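Local coordinates for protein dihydroorotase (Saccharomyces cerevisiae S288C, PDB 6L0A) that catalyses the zinc-dependent interconversion of N-carbamoyl-L-aspartate and (S)-dihydroorotate, the third step of de novo pyrimidine biosynthesis, at residues C[15-20]-C[28-33]; C[21-26]-C[62-67]; C[335-340]-C[345-350]. One frame throughout, in Å; residues are numbered along the deposited sequence.

Overall arrangement
From the N terminus, strand 11-15 runs into the active-site loop 15-20 and then helix 20-32. Interaction 1 closes this short excursion, bringing the C-terminal end of helix 20-32, in segment 28-33, back against the strand end and loop. Interaction 2 starts within it, at 21-26, and reaches forward to 62-67 at the end of helix 51-64, so interactions 1 and 2 cross along the chain and share helix 20-32. Interaction 3 follows in series, a late hairpin joining 335-340 to 345-350. It returns to the same helix: Ile346 packs on Met22 and Leu25, so helix 20-32 has helix 51-64 at one flank and the hairpin at another.

Interaction 1: residues C[15-20]-C[28-33]; sequences VHVREG and PKIRDG. With ZN (zinc ion), chain K; LMR ((2S)-2-hydroxybutanedioic acid), chain M.
Val15 and Ile30 mark the nearest backbone approach, their CA atoms 8.6 Å apart, where the end of strand 11-15 and the loop after it face the last turns of helix 20-32. No hydrogen bond crosses this gap; side chains fill it. The CD1 tip of Ile30 reaches both valines, 3.8 Å from Val17 CG1 and 4.1 Å from Val15 CG1, the Ile30 and Val17 side chains crossing at about a right angle. Val15 CG1 is turned anti to the backbone N (chi1 170°), which places it on the Ile30 side.

The alternate residues serve the active site. His16 NE2 binds a zinc ion at 2.2 Å, in a site shared with His14, Lys98 and Asp258, and malate O1A adds a longer bond of 2.5 Å. Malate O4B lies over one face of the His16 ring, toward its rim. Arg18 grips that carboxylate in a forked pair of bonds, NH1 to O4B at 2.7 Å and NH2 to O4A at 2.9 Å, with the carboxylate carbon in the guanidinium plane.

Strand 37-40 lies beside the apolar cluster, with Ala38 touching both Val15 and Ile30, while Tyr57 and Leu61 of helix 51-64 cover Val17.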
# COMPACT_ATOMS: atom_id res chain seq x y z
N VAL C 15 1.90 3.14 -23.45
CA VAL C 15 3.26 3.63 -23.23
C VAL C 15 3.22 5.08 -22.78
O VAL C 15 2.50 5.90 -23.38
CB VAL C 15 4.13 3.49 -24.50
CG1 VAL C 15 5.46 4.22 -24.33
CG2 VAL C 15 4.39 2.02 -24.81
N HIS C 16 4.00 5.42 -21.75
CA HIS C 16 4.28 6.80 -21.37
C HIS C 16 5.73 7.13 -21.68
O HIS C 16 6.64 6.46 -21.18
CB HIS C 16 4.01 7.03 -19.87
CG HIS C 16 2.58 6.84 -19.47
ND1 HIS C 16 1.65 7.86 -19.51
CD2 HIS C 16 1.91 5.74 -19.02
CE1 HIS C 16 0.47 7.39 -19.11
NE2 HIS C 16 0.61 6.11 -18.81
N VAL C 17 5.96 8.18 -22.47
CA VAL C 17 7.32 8.65 -22.74
C VAL C 17 7.55 10.09 -22.30
O VAL C 17 8.65 10.61 -22.50
CB VAL C 17 7.73 8.48 -24.22
CG1 VAL C 17 7.84 7.00 -24.60
CG2 VAL C 17 6.76 9.22 -25.12
N ARG C 18 6.55 10.75 -21.72
CA ARG C 18 6.74 12.07 -21.09
C ARG C 18 7.21 13.08 -22.15
O ARG C 18 6.85 12.98 -23.33
CB ARG C 18 7.67 11.96 -19.88
CG ARG C 18 7.42 10.77 -18.95
CD ARG C 18 6.07 10.87 -18.27
NE ARG C 18 6.00 9.93 -17.15
CZ ARG C 18 4.87 9.49 -16.62
NH1 ARG C 18 3.69 9.90 -17.09
NH2 ARG C 18 4.92 8.63 -15.61
N GLU C 19 8.00 14.07 -21.72
CA GLU C 19 8.50 15.13 -22.59
C GLU C 19 9.94 15.46 -22.21
O GLU C 19 10.51 14.86 -21.29
CB GLU C 19 7.60 16.38 -22.51
CG GLU C 19 6.25 16.23 -23.20
CD GLU C 19 5.55 17.56 -23.43
OE1 GLU C 19 4.82 18.02 -22.52
OE2 GLU C 19 5.72 18.14 -24.52
N GLY C 20 10.55 16.39 -22.94
CA GLY C 20 11.87 16.90 -22.57
C GLY C 20 12.93 15.82 -22.42
O GLY C 20 12.98 14.84 -23.18
N PRO C 28 13.92 5.89 -26.93
CA PRO C 28 14.72 4.81 -27.53
C PRO C 28 14.57 3.47 -26.82
O PRO C 28 14.81 2.43 -27.45
CB PRO C 28 16.16 5.34 -27.43
CG PRO C 28 16.03 6.82 -27.31
CD PRO C 28 14.76 7.02 -26.49
N LYS C 29 14.19 3.46 -25.54
CA LYS C 29 14.05 2.20 -24.81
C LYS C 29 12.85 1.38 -25.26
O LYS C 29 12.77 0.20 -24.90
CB LYS C 29 13.96 2.47 -23.30
CG LYS C 29 15.04 3.40 -22.77
CD LYS C 29 16.40 2.71 -22.85
CE LYS C 29 17.47 3.50 -22.11
NZ LYS C 29 17.74 4.79 -22.79
N ILE C 30 11.90 1.97 -25.99
CA ILE C 30 10.83 1.17 -26.56
C ILE C 30 11.42 0.06 -27.42
O ILE C 30 11.17 -1.13 -27.20
CB ILE C 30 9.85 2.05 -27.35
CG1 ILE C 30 9.24 3.12 -26.43
CG2 ILE C 30 8.77 1.20 -28.00
CD1 ILE C 30 8.49 4.25 -27.15
N ARG C 31 12.27 0.44 -28.38
CA ARG C 31 12.94 -0.56 -29.21
C ARG C 31 13.85 -1.47 -28.38
O ARG C 31 13.84 -2.69 -28.57
CB ARG C 31 13.74 0.12 -30.32
CG ARG C 31 14.14 -0.86 -31.44
CD ARG C 31 14.79 -0.16 -32.61
NE ARG C 31 15.69 -1.05 -33.33
CZ ARG C 31 15.36 -1.75 -34.42
NH1 ARG C 31 14.14 -1.66 -34.94
NH2 ARG C 31 16.27 -2.52 -35.00
N ASP C 32 14.61 -0.90 -27.45
CA ASP C 32 15.57 -1.70 -26.68
C ASP C 32 14.87 -2.79 -25.89
O ASP C 32 15.41 -3.90 -25.74
CB ASP C 32 16.39 -0.80 -25.76
CG ASP C 32 17.28 0.16 -26.51
OD1 ASP C 32 17.39 0.03 -27.75
OD2 ASP C 32 17.87 1.05 -25.87
N GLY C 33 13.67 -2.50 -25.37
CA GLY C 33 12.87 -3.49 -24.68
C GLY C 33 12.14 -4.48 -25.55
O GLY C 33 11.44 -5.35 -25.03
ZN ZN K . -0.90 4.63 -18.33
C1 LMR M . -1.22 5.52 -14.79
O1A LMR M . -1.31 4.83 -15.83
O1B LMR M . -2.15 5.43 -13.96
C2 LMR M . -0.02 6.47 -14.50
O2 LMR M . 0.76 6.16 -13.37
C3 LMR M . 0.99 6.36 -15.59
C4 LMR M . 1.68 7.70 -15.44
O4A LMR M . 2.39 7.99 -14.42
O4B LMR M . 1.46 8.46 -16.39

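Interaction 2: residues C[21-26]-C[62-67]; sequences AMCELV and QKLAPK
The CB of Leu64 is directed toward helix 20-32, and its two methyl branches spread over neighbouring residues there, Cys23 and Glu24. One branch, CD1, meets the thiol: Cys23 SG lies 3.8 Å from Leu64 CD1. The same methyl is also 3.8 Å from Cys23 O, a van der Waals touch, so it rests against both the side chain and the backbone of that residue. The other branch turns to the aliphatic part of the acid, with Leu64 CD2 4.1 Å from Glu24 CG, and here the two side chains cross at about a right angle.

Neither Cys23 nor Glu24 aims its CB directly at the second helix; each leaves the helix at a flank, and the leucine fits between them. Cys23 gets its sulfur into contact because SG stands anti to the backbone N (chi1 -173°). Glu24, an exposed residue, runs extended beyond CG, across the direction from which Leu64 comes, and it is CG that meets CD2. The contact is mostly apolar, and no hydrogen bond spans it. Cys23 O has a polar partner within its own helix, Thr27 OG1, and Thr27 in turn touches Leu64 and extends the patch by one turn.

The backbones come nearest at Glu24 and Leu64, whose CA atoms are 6.7 Å apart. Leu64 is the last residue of helix 51-64; Ala65 leaves helical torsions and, with Gln62, packs on Phe70 of strand 69-71. On helix 20-32, Met22, Leu25 and Val26 instead meet Ile346 of the later hairpin.

Helices 20-32 and 51-64 follow strands 11-15 and 37-40, so this is the side-by-side packing of consecutive outer helices in the TIM-barrel fold of the amidohydrolase superfamily.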
# COMPACT_ATOMS: atom_id res chain seq x y z
N ALA C 21 13.79 15.99 -21.41
CA ALA C 21 14.91 15.08 -21.22
C ALA C 21 14.45 13.67 -20.90
O ALA C 21 15.06 12.69 -21.33
CB ALA C 21 15.84 15.59 -20.12
N MET C 22 13.37 13.53 -20.11
CA MET C 22 12.87 12.20 -19.81
C MET C 22 12.48 11.48 -21.09
O MET C 22 12.78 10.30 -21.27
CB MET C 22 11.68 12.29 -18.85
CG MET C 22 11.08 10.94 -18.50
SD MET C 22 12.23 9.91 -17.58
CE MET C 22 11.92 10.48 -15.88
N CYS C 23 11.82 12.20 -22.01
CA CYS C 23 11.42 11.63 -23.29
C CYS C 23 12.63 11.20 -24.11
O CYS C 23 12.59 10.16 -24.77
CB CYS C 23 10.59 12.65 -24.07
SG CYS C 23 9.85 12.03 -25.59
N GLU C 24 13.69 12.00 -24.11
CA GLU C 24 14.90 11.62 -24.83
C GLU C 24 15.52 10.36 -24.26
O GLU C 24 16.09 9.55 -25.00
CB GLU C 24 15.90 12.78 -24.80
CG GLU C 24 15.34 14.06 -25.41
CD GLU C 24 16.37 15.15 -25.53
OE1 GLU C 24 17.53 14.93 -25.11
OE2 GLU C 24 16.02 16.23 -26.05
N LEU C 25 15.42 10.18 -22.94
CA LEU C 25 15.95 8.97 -22.33
C LEU C 25 15.12 7.75 -22.70
O LEU C 25 15.66 6.71 -23.08
CB LEU C 25 16.01 9.14 -20.81
CG LEU C 25 16.41 7.97 -19.90
CD1 LEU C 25 17.73 7.34 -20.32
CD2 LEU C 25 16.49 8.46 -18.46
N VAL C 26 13.80 7.87 -22.62
CA VAL C 26 12.94 6.70 -22.58
C VAL C 26 12.47 6.24 -23.96
O VAL C 26 12.30 5.05 -24.18
CB VAL C 26 11.75 6.99 -21.65
CG1 VAL C 26 10.65 5.95 -21.82
CG2 VAL C 26 12.24 7.03 -20.21
N GLN C 62 9.24 10.43 -33.37
CA GLN C 62 9.81 9.76 -34.54
C GLN C 62 11.26 10.15 -34.76
O GLN C 62 12.05 9.33 -35.22
CB GLN C 62 8.99 10.08 -35.79
CG GLN C 62 7.75 9.24 -35.95
CD GLN C 62 8.03 7.79 -36.36
OE1 GLN C 62 9.08 7.21 -36.04
NE2 GLN C 62 7.06 7.20 -37.04
N LYS C 63 11.62 11.40 -34.43
CA LYS C 63 13.02 11.81 -34.52
C LYS C 63 13.89 11.04 -33.54
O LYS C 63 15.01 10.62 -33.88
CB LYS C 63 13.13 13.31 -34.29
CG LYS C 63 14.49 13.91 -34.63
CD LYS C 63 14.46 15.43 -34.46
CE LYS C 63 15.57 16.10 -35.26
NZ LYS C 63 16.73 15.19 -35.45
N LEU C 64 13.39 10.81 -32.32
CA LEU C 64 14.16 10.11 -31.30
C LEU C 64 14.27 8.62 -31.59
O LEU C 64 15.20 7.97 -31.10
CB LEU C 64 13.54 10.33 -29.92
CG LEU C 64 13.48 11.76 -29.39
CD1 LEU C 64 12.55 11.84 -28.19
CD2 LEU C 64 14.87 12.20 -29.01
N ALA C 65 13.32 8.06 -32.33
CA ALA C 65 13.26 6.62 -32.57
C ALA C 65 12.67 6.38 -33.95
O ALA C 65 11.49 6.06 -34.09
CB ALA C 65 12.44 5.89 -31.50
N PRO C 66 13.48 6.52 -35.01
CA PRO C 66 12.93 6.44 -36.36
C PRO C 66 12.40 5.06 -36.73
O PRO C 66 11.64 4.96 -37.70
CB PRO C 66 14.11 6.84 -37.26
CG PRO C 66 15.03 7.62 -36.36
CD PRO C 66 14.89 6.96 -35.01
N LYS C 67 12.76 4.00 -36.01
CA LYS C 67 12.28 2.67 -36.35
C LYS C 67 11.07 2.23 -35.53
O LYS C 67 10.58 1.11 -35.72
CB LYS C 67 13.41 1.64 -36.20
CG LYS C 67 14.67 2.02 -36.98
CD LYS C 67 15.76 0.97 -36.83
CE LYS C 67 17.05 1.45 -37.51
NZ LYS C 67 18.12 0.41 -37.49

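Interaction 3: residues C[335-340]-C[345-350]; sequences PQVISD and SIIPFK
Ile338 holds CG1 anti to its carbonyl carbon (chi1 -49°), laying that branch against the Pro348 ring, 3.8 Å from CG. Val337, with CG1 anti to the backbone N, pushes this methyl onto Ser345 CB at a tight 3.5 Å, while its CG2 looks toward Ile347 CD1.

The backbones of 338-339 and 345-346 pair antiparallel. Ile338 and Ile346 form a hydrogen-bonded pair, with Ile338 N to Ile346 O at 2.7 Å and Ile346 N to Ile338 O at 2.6 Å (169° and 166°). Their side chains share one face, which Met22, Leu25 and Val26 of helix 20-32 cover at Ile346. Ser339 and Ser345, a non-hydrogen-bonded pair, occupy the other, where Ser339 OG bonds to Ile344 O rather than to Ser345.

Pro348, with no N-H to donate, meets the other segment through ring carbons: CG sits 3.4 Å from Pro335 O and CD 3.5 Å from Gln336 O. A glycine here would probably leave Ile338 CG1 without its apolar neighbour and open a gap beside those two carbonyls. Ile347 also packs on Tyr270 of the second subunit.

Chemically, two short, nearly straight backbone bonds set the hairpin's register; beyond them, van der Waals contact of the Pro348 ring with Ile338 and two backbone carbonyls holds the segments together.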
# COMPACT_ATOMS: atom_id res chain seq x y z
N PRO C 335 19.59 -3.87 -14.35
CA PRO C 335 20.42 -2.94 -13.57
C PRO C 335 19.66 -2.36 -12.39
O PRO C 335 18.43 -2.47 -12.28
CB PRO C 335 20.78 -1.84 -14.58
CG PRO C 335 19.73 -1.94 -15.64
CD PRO C 335 19.39 -3.40 -15.73
N GLN C 336 20.41 -1.70 -11.50
CA GLN C 336 19.81 -1.04 -10.34
C GLN C 336 19.15 0.27 -10.71
O GLN C 336 18.15 0.66 -10.09
CB GLN C 336 20.87 -0.80 -9.26
CG GLN C 336 21.45 -2.07 -8.66
CD GLN C 336 20.43 -2.87 -7.88
OE1 GLN C 336 19.44 -2.33 -7.39
NE2 GLN C 336 20.67 -4.17 -7.76
N VAL C 337 19.70 0.98 -11.70
CA VAL C 337 19.23 2.30 -12.10
C VAL C 337 19.27 2.39 -13.62
O VAL C 337 20.09 1.73 -14.27
CB VAL C 337 20.09 3.42 -11.45
CG1 VAL C 337 19.55 4.79 -11.79
CG2 VAL C 337 20.15 3.24 -9.94
N ILE C 338 18.36 3.17 -14.19
CA ILE C 338 18.40 3.58 -15.59
C ILE C 338 18.59 5.09 -15.59
O ILE C 338 17.77 5.82 -15.02
CB ILE C 338 17.12 3.18 -16.35
CG1 ILE C 338 16.77 1.71 -16.10
CG2 ILE C 338 17.27 3.44 -17.84
CD1 ILE C 338 17.62 0.73 -16.86
N SER C 339 19.66 5.56 -16.23
CA SER C 339 20.04 6.96 -16.14
C SER C 339 20.45 7.49 -17.50
O SER C 339 20.92 6.75 -18.37
CB SER C 339 21.20 7.16 -15.15
OG SER C 339 21.48 8.53 -14.98
N ASP C 340 20.27 8.80 -17.69
CA ASP C 340 20.76 9.51 -18.86
C ASP C 340 22.11 10.16 -18.63
O ASP C 340 22.60 10.87 -19.51
CB ASP C 340 19.74 10.56 -19.32
CG ASP C 340 19.57 11.72 -18.33
OD1 ASP C 340 20.13 11.67 -17.21
OD2 ASP C 340 18.86 12.68 -18.69
N SER C 345 17.57 9.75 -13.05
CA SER C 345 17.74 8.34 -12.74
C SER C 345 16.37 7.72 -12.50
O SER C 345 15.56 8.28 -11.76
CB SER C 345 18.62 8.14 -11.50
OG SER C 345 19.86 8.81 -11.66
N ILE C 346 16.12 6.57 -13.13
CA ILE C 346 14.88 5.82 -12.96
C ILE C 346 15.22 4.46 -12.38
O ILE C 346 16.17 3.81 -12.82
CB ILE C 346 14.14 5.64 -14.30
CG1 ILE C 346 13.82 6.98 -14.94
CG2 ILE C 346 12.86 4.81 -14.10
CD1 ILE C 346 13.67 6.86 -16.45
N ILE C 347 14.43 4.02 -11.41
CA ILE C 347 14.53 2.67 -10.87
C ILE C 347 13.66 1.76 -11.74
O ILE C 347 12.42 1.93 -11.73
CB ILE C 347 14.11 2.61 -9.40
CG1 ILE C 347 14.72 3.78 -8.62
CG2 ILE C 347 14.52 1.28 -8.80
CD1 ILE C 347 16.26 3.71 -8.53
N PRO C 348 14.23 0.83 -12.49
CA PRO C 348 13.42 -0.06 -13.32
C PRO C 348 12.72 -1.13 -12.50
O PRO C 348 13.13 -1.48 -11.38
CB PRO C 348 14.45 -0.69 -14.26
CG PRO C 348 15.71 -0.75 -13.40
CD PRO C 348 15.68 0.51 -12.58
N PHE C 349 11.64 -1.65 -13.07
CA PHE C 349 10.93 -2.77 -12.49
C PHE C 349 11.87 -3.95 -12.26
O PHE C 349 12.66 -4.31 -13.15
CB PHE C 349 9.78 -3.18 -13.41
CG PHE C 349 8.94 -4.30 -12.90
CD1 PHE C 349 8.37 -4.23 -11.64
CD2 PHE C 349 8.73 -5.42 -13.68
CE1 PHE C 349 7.60 -5.27 -11.17
CE2 PHE C 349 7.96 -6.46 -13.23
CZ PHE C 349 7.39 -6.38 -11.97
N LYS C 350 11.79 -4.55 -11.07
CA LYS C 350 12.54 -5.76 -10.73
C LYS C 350 14.05 -5.53 -10.80
O LYS C 350 14.81 -6.45 -11.12
CB LYS C 350 12.15 -6.94 -11.62
CG LYS C 350 10.85 -7.62 -11.20
CD LYS C 350 10.41 -8.66 -12.20
CE LYS C 350 11.46 -9.74 -12.40
NZ LYS C 350 11.53 -10.69 -11.25